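Local structure of carbohydrate kinase, FGGY (Novosphingobium aromaticivorans, 3H6E) at residues Ala236-Ala241 / Ala252-Thr257; Arg280-Asn285 / Leu382-Ser387; Arg302-Leu307 / Leu372-Val377; Val402-Leu407 / Cys414-Ala419. The protein probably acts as a carbohydrate kinase of the FGGY family, phosphorylating a sugar or related substrate within a two-domain, actin-like ATPase fold. All coordinates share one frame; numbering follows the deposited sequence.

Overall arrangement
Contacts 1, 2 and 4 all reach the same seven-stranded sheet, and contact 3 joins two helices of the same part of the chain. Contact 1 brings in helix 233-241, which follows a strand of the other, six-stranded sheet. In actin-like sugar kinases the active site lies in the cleft between the domains built on two such sheets. Contacts 1 and 2 lie about 15 Å apart between centres and touch through T253 OG1 and S387 OG, 2.7 Å apart, a probable hydrogen bond. Helix 363-384 serves both contacts 2 and 3, the latter nested in the loop closed by the former. F403 of contact 4 packs against L255 of contact 1 and A374 of contact 3.

Contact 1. Residues Ala236-Ala241 / Ala252-Thr257; sequences AALLAA and ATVLST
At chi1 177° V254 sends CG1 opposite its own N and turns CG2 to the helix, while L238 swings CG to the side of its own N (chi1 -70°) and continues to CD1 as an extended chain (chi2 -174°), with CD2 as the lateral branch facing the strand. The two methyl groups meet where helix 233-241 packs on strand 252-256, a point at which the two sheets of the FGGY kinase, an actin-like ATPase fold, are brought together: the helix follows strand 226-232 of the six-stranded sheet, whereas strand 252-256 runs inside the seven-stranded one.

Only one strand residue carries the contact. V254 points its side chain at the helix and slots its CG2 between two groups that lie one turn apart, L238 and A241. A241 offers only its CB to the valine, and L238 reaches it at a slant, its CD2 lying 3.9 Å from V254 CB. No hydrogen bond crosses between the segments; the meeting is wholly apolar and buried.

Neighbouring strands extend this small interface: L238 also packs on M264 and A241 on L392, from the strands on either side of 252-256. The far side of the helix belongs to the other sheet, with A236 and L239 resting on L231. T253 points away from the helix, and its OG1 bonds to S387. At the interface itself, V254 CG2 lies 3.8 Å from L238 CD2 and 3.6 Å from A241 CB.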
loop_
_atom_site.group_PDB
_atom_site.type_symbol
_atom_site.label_atom_id
_atom_site.label_comp_id
_atom_site.label_asym_id
_atom_site.label_seq_id
_atom_site.Cartn_x
_atom_site.Cartn_y
_atom_site.Cartn_z
ATOM N N ALA A 236 -2.553 6.255 -3.204
ATOM C CA ALA A 236 -2.995 7.526 -2.646
ATOM C C ALA A 236 -1.827 8.204 -1.942
ATOM O O ALA A 236 -1.558 9.390 -2.155
ATOM C CB ALA A 236 -4.147 7.312 -1.676
ATOM N N ALA A 237 -1.136 7.442 -1.101
ATOM C CA ALA A 237 -0.004 7.960 -0.345
ATOM C C ALA A 237 1.139 8.396 -1.258
ATOM O O ALA A 237 1.895 9.303 -0.924
ATOM C CB ALA A 237 0.480 6.919 0.652
ATOM N N LEU A 238 1.268 7.740 -2.406
ATOM C CA LEU A 238 2.322 8.083 -3.354
ATOM C C LEU A 238 2.041 9.435 -3.997
ATOM O O LEU A 238 2.928 10.294 -4.075
ATOM C CB LEU A 238 2.478 6.997 -4.417
ATOM C CG LEU A 238 3.061 5.684 -3.900
ATOM C CD1 LEU A 238 3.324 4.725 -5.058
ATOM C CD2 LEU A 238 4.338 5.936 -3.100
ATOM N N LEU A 239 0.803 9.618 -4.454
ATOM C CA LEU A 239 0.343 10.922 -4.919
ATOM C C LEU A 239 0.690 11.991 -3.901
ATOM O O LEU A 239 1.298 13.006 -4.232
ATOM C CB LEU A 239 -1.167 10.915 -5.137
ATOM C CG LEU A 239 -1.649 10.540 -6.533
ATOM C CD1 LEU A 239 -3.166 10.640 -6.600
ATOM C CD2 LEU A 239 -0.999 11.436 -7.568
ATOM N N ALA A 240 0.292 11.755 -2.656
ATOM C CA ALA A 240 0.583 12.682 -1.570
ATOM C C ALA A 240 2.075 13.001 -1.497
ATOM O O ALA A 240 2.483 14.156 -1.621
ATOM C CB ALA A 240 0.094 12.120 -0.250
ATOM N N ALA A 241 2.884 11.967 -1.301
ATOM C CA ALA A 241 4.329 12.125 -1.212
ATOM C C ALA A 241 4.877 12.961 -2.369
ATOM O O ALA A 241 5.760 13.796 -2.177
ATOM C CB ALA A 241 5.004 10.768 -1.169
ATOM N N ALA A 252 12.726 9.050 -6.403
ATOM C CA ALA A 252 12.429 9.004 -4.976
ATOM C C ALA A 252 11.811 7.681 -4.584
ATOM O O ALA A 252 11.241 6.983 -5.418
ATOM C CB ALA A 252 11.503 10.141 -4.592
ATOM N N THR A 253 11.928 7.340 -3.307
ATOM C CA THR A 253 11.337 6.128 -2.769
ATOM C C THR A 253 10.565 6.453 -1.494
ATOM O O THR A 253 11.083 7.125 -0.606
ATOM C CB THR A 253 12.418 5.088 -2.426
ATOM O OG1 THR A 253 13.015 4.594 -3.633
ATOM C CG2 THR A 253 11.818 3.928 -1.644
ATOM N N VAL A 254 9.324 5.985 -1.411
ATOM C CA VAL A 254 8.565 6.104 -0.178
ATOM C C VAL A 254 8.642 4.800 0.607
ATOM O O VAL A 254 8.347 3.725 0.080
ATOM C CB VAL A 254 7.093 6.480 -0.427
ATOM C CG1 VAL A 254 6.333 6.528 0.892
ATOM C CG2 VAL A 254 6.990 7.815 -1.156
ATOM N N LEU A 255 9.063 4.894 1.861
ATOM C CA LEU A 255 9.166 3.721 2.708
ATOM C C LEU A 255 8.112 3.788 3.796
ATOM O O LEU A 255 8.255 4.541 4.760
ATOM C CB LEU A 255 10.549 3.628 3.349
ATOM C CG LEU A 255 10.717 2.447 4.309
ATOM C CD1 LEU A 255 10.997 1.176 3.533
ATOM C CD2 LEU A 255 11.824 2.710 5.312
ATOM N N SER A 256 7.049 3.007 3.640
ATOM C CA SER A 256 6.000 2.973 4.650
ATOM C C SER A 256 6.329 1.936 5.723
ATOM O O SER A 256 6.923 0.895 5.443
ATOM C CB SER A 256 4.631 2.707 4.026
ATOM O OG SER A 256 4.576 1.435 3.423
ATOM N N THR A 257 5.949 2.236 6.958
ATOM C CA THR A 257 6.260 1.366 8.080
ATOM C C THR A 257 5.006 1.033 8.879
ATOM O O THR A 257 3.959 1.650 8.695
ATOM C CB THR A 257 7.336 1.993 9.000
ATOM O OG1 THR A 257 6.797 3.141 9.668
ATOM C CG2 THR A 257 8.553 2.406 8.190
#

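Contact 2. Residues Arg280-Asn285 / Leu382-Ser387; sequences RDCLVN and LDLIGS
L384 and I385, where helix 363-384 runs out, lie against C282, the first residue of strand 282-286, and R280 just before it; the strand is an outermost one of the seven-stranded sheet in this actin-like kinase fold. The chain leaves the helix through a Schellman motif that begins with the backbone O of L382. D383 follows, with its carboxylate in a salt bridge to R411 and its O receiving G386 N at 3.2 Å.

L384 makes most of the contact. Its isobutyl group fits between the arginine and the cysteine, crossing the R280 side chain at about a right angle. CD1 comes in the plane of the guanidinium, at its edge, 3.5 Å from R280 NH2; CD2 sits nearer the middle of the chain, 3.7 Å from R280 NE. A bend at chi3 (72°) turns the guanidinium so that its edge faces the leucine, and the cationic group also makes a cation-pi contact with Y349. The sulfur of C282, beside its own backbone N at chi1 -65°, touches the leucine in two places: SG lies 3.8 Å from both CB and CD2 of L384.

I385 adds a longer apolar approach, its CG2 4.4 Å from C282 SG, and also packs on A263 of the sheet. G386, with positive phi, turns the chain out of the helix, and S387 closes the motif with its N 2.9 Å from L382 O.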
loop_
_atom_site.group_PDB
_atom_site.type_symbol
_atom_site.label_atom_id
_atom_site.label_comp_id
_atom_site.label_asym_id
_atom_site.label_seq_id
_atom_site.Cartn_x
_atom_site.Cartn_y
_atom_site.Cartn_z
ATOM N N ARG A 280 13.195 -12.927 -2.204
ATOM C CA ARG A 280 13.631 -11.990 -1.177
ATOM C C ARG A 280 12.584 -10.910 -0.905
ATOM O O ARG A 280 12.897 -9.823 -0.414
ATOM C CB ARG A 280 15.009 -11.407 -1.507
ATOM C CG ARG A 280 16.146 -12.296 -1.018
ATOM C CD ARG A 280 17.451 -12.059 -1.759
ATOM N NE ARG A 280 18.084 -10.790 -1.414
ATOM C CZ ARG A 280 18.731 -10.559 -0.277
ATOM N NH1 ARG A 280 18.820 -11.508 0.638
ATOM N NH2 ARG A 280 19.280 -9.375 -0.056
ATOM N N ASP A 281 11.335 -11.242 -1.221
ATOM C CA ASP A 281 10.179 -10.429 -0.860
ATOM C C ASP A 281 10.118 -9.092 -1.610
ATOM O O ASP A 281 9.847 -8.045 -1.018
ATOM C CB ASP A 281 10.131 -10.211 0.657
ATOM C CG ASP A 281 8.741 -10.432 1.234
ATOM O OD1 ASP A 281 7.761 -10.287 0.475
ATOM O OD2 ASP A 281 8.625 -10.769 2.436
ATOM N N CYS A 282 10.373 -9.137 -2.914
ATOM C CA CYS A 282 10.191 -7.975 -3.777
ATOM C C CYS A 282 8.952 -8.170 -4.644
ATOM O O CYS A 282 8.472 -9.292 -4.808
ATOM C CB CYS A 282 11.421 -7.755 -4.661
ATOM S SG CYS A 282 12.939 -7.315 -3.768
ATOM N N LEU A 283 8.435 -7.079 -5.195
ATOM C CA LEU A 283 7.288 -7.147 -6.092
ATOM C C LEU A 283 7.221 -5.894 -6.962
ATOM O O LEU A 283 7.969 -4.939 -6.748
ATOM C CB LEU A 283 5.983 -7.331 -5.308
ATOM C CG LEU A 283 5.537 -6.211 -4.360
ATOM C CD1 LEU A 283 4.024 -6.228 -4.191
ATOM C CD2 LEU A 283 6.239 -6.299 -3.008
ATOM N N VAL A 284 6.337 -5.899 -7.950
ATOM C CA VAL A 284 6.217 -4.756 -8.838
ATOM C C VAL A 284 4.808 -4.191 -8.864
ATOM O O VAL A 284 3.881 -4.836 -9.343
ATOM C CB VAL A 284 6.624 -5.097 -10.277
ATOM C CG1 VAL A 284 6.621 -3.824 -11.125
ATOM C CG2 VAL A 284 7.991 -5.772 -10.301
ATOM N N ASN A 285 4.665 -2.981 -8.338
ATOM C CA ASN A 285 3.422 -2.241 -8.425
ATOM C C ASN A 285 3.467 -1.306 -9.620
ATOM O O ASN A 285 4.448 -1.281 -10.362
ATOM C CB ASN A 285 3.180 -1.452 -7.139
ATOM C CG ASN A 285 2.944 -2.354 -5.939
ATOM O OD1 ASN A 285 2.084 -3.238 -5.974
ATOM N ND2 ASN A 285 3.709 -2.139 -4.870
ATOM N N LEU A 382 15.942 -1.645 0.368
ATOM C CA LEU A 382 16.018 -0.483 -0.506
ATOM C C LEU A 382 16.998 -0.714 -1.648
ATOM O O LEU A 382 16.784 -0.249 -2.764
ATOM C CB LEU A 382 16.430 0.759 0.292
ATOM C CG LEU A 382 15.344 1.395 1.169
ATOM C CD1 LEU A 382 15.940 2.047 2.412
ATOM C CD2 LEU A 382 14.502 2.386 0.362
ATOM N N ASP A 383 18.073 -1.440 -1.363
ATOM C CA ASP A 383 19.094 -1.731 -2.370
ATOM C C ASP A 383 18.653 -2.765 -3.404
ATOM O O ASP A 383 19.050 -2.687 -4.562
ATOM C CB ASP A 383 20.401 -2.170 -1.707
ATOM C CG ASP A 383 21.154 -1.009 -1.096
ATOM O OD1 ASP A 383 20.849 0.145 -1.469
ATOM O OD2 ASP A 383 22.046 -1.245 -0.253
ATOM N N LEU A 384 17.843 -3.732 -2.983
ATOM C CA LEU A 384 17.292 -4.727 -3.907
ATOM C C LEU A 384 16.557 -4.102 -5.090
ATOM O O LEU A 384 16.492 -4.695 -6.161
ATOM C CB LEU A 384 16.352 -5.688 -3.174
ATOM C CG LEU A 384 16.867 -7.082 -2.806
ATOM C CD1 LEU A 384 18.356 -7.071 -2.496
ATOM C CD2 LEU A 384 16.065 -7.660 -1.645
ATOM N N ILE A 385 16.006 -2.907 -4.896
ATOM C CA ILE A 385 15.192 -2.265 -5.925
ATOM C C ILE A 385 15.852 -1.016 -6.508
ATOM O O ILE A 385 15.261 -0.329 -7.339
ATOM C CB ILE A 385 13.780 -1.899 -5.396
ATOM C CG1 ILE A 385 13.885 -1.014 -4.152
ATOM C CG2 ILE A 385 12.983 -3.159 -5.081
ATOM C CD1 ILE A 385 12.545 -0.560 -3.606
ATOM N N GLY A 386 17.071 -0.722 -6.067
ATOM C CA GLY A 386 17.822 0.400 -6.601
ATOM C C GLY A 386 17.381 1.758 -6.088
ATOM O O GLY A 386 17.563 2.767 -6.771
ATOM N N SER A 387 16.810 1.790 -4.886
ATOM C CA SER A 387 16.394 3.047 -4.262
ATOM C C SER A 387 17.593 3.954 -4.011
ATOM O O SER A 387 18.586 3.535 -3.418
ATOM C CB SER A 387 15.667 2.792 -2.936
ATOM O OG SER A 387 14.340 2.343 -3.138
#

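Contact 3. Residues Arg302-Leu307 / Leu372-Val377; sequences REIETL and LYAALV
Y373 OH donates a hydrogen bond to E303 OE1, 2.6 Å away, the sole hydrogen bond linking helix segments 302-307 and 372-377. The phenol reaches OE1 on the syn side, 28° out of the carboxylate plane, and the carboxylate is turned 70° against the ring. E303 extends beyond CG to meet the edge of the ring, and OE1 also lies 3.4 Å from Y373 CE2. With chi1 at 162° the Y373 ring leaves its helix opposite its own N and carries the hydroxyl across to the other helix. The same OE1 accepts the backbone N-H of L342 and a weak bond from T341 OG1; this gathering of donors would probably offset the negative charge of a buried carboxylate. Inside segment 302-307 a further polar link ties the turn: T306 OG1 bonds to R302 O at 2.8 Å, meeting it from the face opposite that used by T306 N.

Both helices belong to the part of the actin-like fold built round the seven-stranded sheet. F298 of strand 292-298 touches E303 from one helix and V377 from the other, while L372 and A375, elsewhere on helix 363-384, pack on helix 401-410.

Apolar contact is sparser. I304 stretches CD1 to within 4.1 Å of A374 CB, the small alanine lying opposite at the nearest approach of the two backbones. Within segment 372-377, V377 CG2 lies 3.7 Å above one face of the Y373 ring, toward its rim.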
loop_
_atom_site.group_PDB
_atom_site.type_symbol
_atom_site.label_atom_id
_atom_site.label_comp_id
_atom_site.label_asym_id
_atom_site.label_seq_id
_atom_site.Cartn_x
_atom_site.Cartn_y
_atom_site.Cartn_z
ATOM N N ARG A 302 6.556 -6.273 12.937
ATOM C CA ARG A 302 6.271 -7.534 13.605
ATOM C C ARG A 302 7.492 -8.051 14.360
ATOM O O ARG A 302 7.372 -8.613 15.451
ATOM C CB ARG A 302 5.804 -8.579 12.592
ATOM C CG ARG A 302 5.838 -10.002 13.116
ATOM C CD ARG A 302 4.856 -10.201 14.255
ATOM N NE ARG A 302 3.468 -10.103 13.807
ATOM C CZ ARG A 302 2.753 -11.134 13.365
ATOM N NH1 ARG A 302 3.293 -12.347 13.313
ATOM N NH2 ARG A 302 1.497 -10.953 12.979
ATOM N N GLU A 303 8.670 -7.858 13.776
ATOM C CA GLU A 303 9.903 -8.329 14.395
ATOM C C GLU A 303 10.251 -7.470 15.603
ATOM O O GLU A 303 10.588 -7.982 16.671
ATOM C CB GLU A 303 11.045 -8.320 13.381
ATOM C CG GLU A 303 10.657 -8.913 12.032
ATOM C CD GLU A 303 11.859 -9.274 11.185
ATOM O OE1 GLU A 303 12.840 -9.806 11.745
ATOM O OE2 GLU A 303 11.823 -9.031 9.961
ATOM N N ILE A 304 10.159 -6.159 15.429
ATOM C CA ILE A 304 10.375 -5.234 16.528
ATOM C C ILE A 304 9.482 -5.591 17.719
ATOM O O ILE A 304 9.943 -5.627 18.861
ATOM C CB ILE A 304 10.120 -3.781 16.088
ATOM C CG1 ILE A 304 11.197 -3.335 15.091
ATOM C CG2 ILE A 304 10.081 -2.862 17.295
ATOM C CD1 ILE A 304 11.067 -1.890 14.625
ATOM N N GLU A 305 8.211 -5.872 17.442
ATOM C CA GLU A 305 7.246 -6.195 18.488
ATOM C C GLU A 305 7.603 -7.493 19.202
ATOM O O GLU A 305 7.349 -7.642 20.396
ATOM C CB GLU A 305 5.835 -6.301 17.913
ATOM C CG GLU A 305 4.748 -6.297 18.974
ATOM C CD GLU A 305 3.504 -7.045 18.540
ATOM O OE1 GLU A 305 2.478 -6.385 18.270
ATOM O OE2 GLU A 305 3.558 -8.295 18.462
ATOM N N THR A 306 8.178 -8.438 18.466
ATOM C CA THR A 306 8.660 -9.663 19.084
ATOM C C THR A 306 9.699 -9.294 20.134
ATOM O O THR A 306 9.696 -9.831 21.241
ATOM C CB THR A 306 9.290 -10.618 18.057
ATOM O OG1 THR A 306 8.395 -10.803 16.953
ATOM C CG2 THR A 306 9.591 -11.969 18.697
ATOM N N LEU A 307 10.573 -8.355 19.778
ATOM C CA LEU A 307 11.653 -7.915 20.659
ATOM C C LEU A 307 11.171 -7.145 21.892
ATOM O O LEU A 307 11.603 -7.422 23.005
ATOM C CB LEU A 307 12.665 -7.055 19.893
ATOM C CG LEU A 307 13.772 -7.734 19.081
ATOM C CD1 LEU A 307 14.028 -9.138 19.605
ATOM C CD2 LEU A 307 13.437 -7.758 17.598
ATOM N N LEU A 372 17.965 -0.406 15.089
ATOM C CA LEU A 372 19.129 -0.509 14.212
ATOM C C LEU A 372 18.978 -1.673 13.251
ATOM O O LEU A 372 19.293 -1.558 12.068
ATOM C CB LEU A 372 20.419 -0.674 15.022
ATOM C CG LEU A 372 20.864 0.505 15.894
ATOM C CD1 LEU A 372 22.325 0.337 16.308
ATOM C CD2 LEU A 372 20.657 1.827 15.173
ATOM N N TYR A 373 18.497 -2.797 13.775
ATOM C CA TYR A 373 18.294 -4.005 12.985
ATOM C C TYR A 373 17.305 -3.764 11.844
ATOM O O TYR A 373 17.437 -4.339 10.761
ATOM C CB TYR A 373 17.807 -5.147 13.888
ATOM C CG TYR A 373 17.156 -6.295 13.147
ATOM C CD1 TYR A 373 17.916 -7.323 12.609
ATOM C CD2 TYR A 373 15.777 -6.347 12.987
ATOM C CE1 TYR A 373 17.320 -8.370 11.929
ATOM C CE2 TYR A 373 15.175 -7.388 12.311
ATOM C CZ TYR A 373 15.949 -8.397 11.787
ATOM O OH TYR A 373 15.355 -9.435 11.111
ATOM N N ALA A 374 16.316 -2.911 12.094
ATOM C CA ALA A 374 15.295 -2.613 11.097
ATOM C C ALA A 374 15.846 -1.661 10.040
ATOM O O ALA A 374 15.407 -1.672 8.891
ATOM C CB ALA A 374 14.049 -2.032 11.760
ATOM N N ALA A 375 16.813 -0.843 10.439
ATOM C CA ALA A 375 17.466 0.074 9.513
ATOM C C ALA A 375 18.320 -0.715 8.531
ATOM O O ALA A 375 18.343 -0.426 7.335
ATOM C CB ALA A 375 18.315 1.076 10.270
ATOM N N LEU A 376 19.009 -1.725 9.049
ATOM C CA LEU A 376 19.914 -2.538 8.248
ATOM C C LEU A 376 19.159 -3.416 7.262
ATOM O O LEU A 376 19.593 -3.595 6.125
ATOM C CB LEU A 376 20.795 -3.392 9.159
ATOM C CG LEU A 376 21.693 -2.577 10.097
ATOM C CD1 LEU A 376 22.052 -3.356 11.355
ATOM C CD2 LEU A 376 22.947 -2.081 9.374
ATOM N N VAL A 377 18.030 -3.962 7.700
ATOM C CA VAL A 377 17.212 -4.799 6.836
ATOM C C VAL A 377 16.474 -3.934 5.816
ATOM O O VAL A 377 16.275 -4.345 4.674
ATOM C CB VAL A 377 16.202 -5.650 7.636
ATOM C CG1 VAL A 377 15.371 -6.514 6.694
ATOM C CG2 VAL A 377 16.925 -6.517 8.657
#

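Contact 4. Residues Val402-Leu407 / Cys414-Ala419; sequences VFVRAL and CAVYTA
V404 and T418 meet tip to tip where the side chains of this helix-on-strand contact come closest. The threonine turns its methyl to the helix: at chi1 52° OG1 stands between the backbone N and the carbonyl carbon, and CG2 falls anti to the latter. That methyl faces the fork of the valine, 3.9 Å from V404 CG1 and 4.0 Å from V404 CG2. V416, two residues earlier on the strand, crosses V404 obliquely and brings its CG1 to 4.0 Å from V404 CG1. One branch of V404 therefore touches both strand residues, and I446 packs on V404 and T418 to cover the same cluster.

One turn on, at L407 and V416, the backbones are nearest but the side chains mesh less closely. There V416 CG2 lies beside the backbone of L407, 4.2 Å from L407 C, and the nearest pair between the two side chains is L407 CG with V416 CG2 at 4.3 Å. No hydrogen bond spans the segments. T418 is the touching residue that solvent partly reaches, close to the exposed A419, whereas V404, L407 and V416 are buried. Y417 and R405 start off away from the partner segment; Y417 touches L443 and R445, and R405 NE and NH2 bond to the O atoms of E447 and P448.

The axes of segments 402-407 and 415-419 pass 8.9 Å apart and run roughly antiparallel, at 154°. This is the geometry of the second half of a beta-alpha-beta crossover, in which helix 401-410 links the neighbouring parallel strands 390-394 and 415-419, a unit typical of the actin-like ATPase fold.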
loop_
_atom_site.group_PDB
_atom_site.type_symbol
_atom_site.label_atom_id
_atom_site.label_comp_id
_atom_site.label_asym_id
_atom_site.label_seq_id
_atom_site.Cartn_x
_atom_site.Cartn_y
_atom_site.Cartn_z
ATOM N N VAL A 402 15.796 6.551 16.418
ATOM C CA VAL A 402 16.927 5.657 16.217
ATOM C C VAL A 402 16.867 5.017 14.833
ATOM O O VAL A 402 17.894 4.848 14.174
ATOM C CB VAL A 402 16.983 4.556 17.289
ATOM C CG1 VAL A 402 18.223 3.704 17.102
ATOM C CG2 VAL A 402 16.954 5.178 18.689
ATOM N N PHE A 403 15.661 4.674 14.393
ATOM C CA PHE A 403 15.478 4.049 13.085
ATOM C C PHE A 403 15.822 4.995 11.937
ATOM O O PHE A 403 16.716 4.710 11.139
ATOM C CB PHE A 403 14.046 3.528 12.920
ATOM C CG PHE A 403 13.728 3.073 11.525
ATOM C CD1 PHE A 403 14.327 1.942 10.997
ATOM C CD2 PHE A 403 12.830 3.779 10.737
ATOM C CE1 PHE A 403 14.038 1.524 9.707
ATOM C CE2 PHE A 403 12.537 3.364 9.447
ATOM C CZ PHE A 403 13.143 2.235 8.935
ATOM N N VAL A 404 15.129 6.117 11.866
ATOM C CA VAL A 404 15.282 7.080 10.781
ATOM C C VAL A 404 16.712 7.605 10.707
ATOM O O VAL A 404 17.286 7.685 9.599
ATOM C CB VAL A 404 14.317 8.269 10.942
ATOM C CG1 VAL A 404 14.578 9.316 9.870
ATOM C CG2 VAL A 404 12.872 7.794 10.891
ATOM N N ARG A 405 17.287 8.002 11.825
ATOM C CA ARG A 405 18.642 8.554 11.844
ATOM C C ARG A 405 19.702 7.508 11.490
ATOM O O ARG A 405 20.722 7.831 10.882
ATOM C CB ARG A 405 18.951 9.204 13.195
ATOM C CG ARG A 405 18.063 10.398 13.510
ATOM C CD ARG A 405 18.523 11.130 14.756
ATOM N NE ARG A 405 19.737 11.901 14.512
ATOM C CZ ARG A 405 20.341 12.650 15.429
ATOM N NH1 ARG A 405 19.843 12.725 16.657
ATOM N NH2 ARG A 405 21.442 13.323 15.120
ATOM N N ALA A 406 19.462 6.260 11.874
ATOM C CA ALA A 406 20.349 5.174 11.484
ATOM C C ALA A 406 20.289 5.014 9.972
ATOM O O ALA A 406 21.287 4.702 9.325
ATOM C CB ALA A 406 19.951 3.882 12.177
ATOM N N LEU A 407 19.105 5.235 9.413
ATOM C CA LEU A 407 18.920 5.148 7.973
ATOM C C LEU A 407 19.701 6.259 7.278
ATOM O O LEU A 407 20.392 6.025 6.289
ATOM C CB LEU A 407 17.435 5.236 7.619
ATOM C CG LEU A 407 17.083 4.716 6.227
ATOM C CD1 LEU A 407 17.564 3.278 6.070
ATOM C CD2 LEU A 407 15.589 4.835 5.956
ATOM N N CYS A 414 22.406 10.240 0.523
ATOM C CA CYS A 414 20.977 10.188 0.265
ATOM C C CYS A 414 20.257 11.130 1.223
ATOM O O CYS A 414 20.720 11.366 2.338
ATOM C CB CYS A 414 20.465 8.756 0.435
ATOM S SG CYS A 414 18.689 8.545 0.213
ATOM N N ALA A 415 19.133 11.681 0.781
ATOM C CA ALA A 415 18.338 12.560 1.626
ATOM C C ALA A 415 17.125 11.825 2.193
ATOM O O ALA A 415 16.102 11.690 1.524
ATOM C CB ALA A 415 17.903 13.798 0.848
ATOM N N VAL A 416 17.249 11.346 3.427
ATOM C CA VAL A 416 16.135 10.707 4.123
ATOM C C VAL A 416 15.213 11.762 4.729
ATOM O O VAL A 416 15.673 12.724 5.341
ATOM C CB VAL A 416 16.642 9.770 5.234
ATOM C CG1 VAL A 416 15.475 9.157 5.995
ATOM C CG2 VAL A 416 17.537 8.688 4.643
ATOM N N TYR A 417 13.910 11.584 4.560
ATOM C CA TYR A 417 12.942 12.576 5.017
ATOM C C TYR A 417 11.896 12.010 5.978
ATOM O O TYR A 417 11.657 10.803 6.021
ATOM C CB TYR A 417 12.223 13.204 3.821
ATOM C CG TYR A 417 13.090 14.079 2.949
ATOM C CD1 TYR A 417 13.562 15.304 3.413
ATOM C CD2 TYR A 417 13.419 13.696 1.651
ATOM C CE1 TYR A 417 14.350 16.116 2.618
ATOM C CE2 TYR A 417 14.205 14.501 0.846
ATOM C CZ TYR A 417 14.668 15.712 1.336
ATOM O OH TYR A 417 15.452 16.527 0.547
ATOM N N THR A 418 11.279 12.904 6.744
ATOM C CA THR A 418 10.075 12.597 7.508
ATOM C C THR A 418 9.156 13.805 7.411
ATOM O O THR A 418 9.627 14.929 7.261
ATOM C CB THR A 418 10.371 12.293 8.990
ATOM O OG1 THR A 418 11.154 13.354 9.551
ATOM C CG2 THR A 418 11.126 10.977 9.132
ATOM N N ALA A 419 7.850 13.571 7.482
ATOM C CA ALA A 419 6.870 14.637 7.312
ATOM C C ALA A 419 6.779 15.549 8.537
ATOM O O ALA A 419 7.070 15.134 9.656
ATOM C CB ALA A 419 5.507 14.062 6.970
#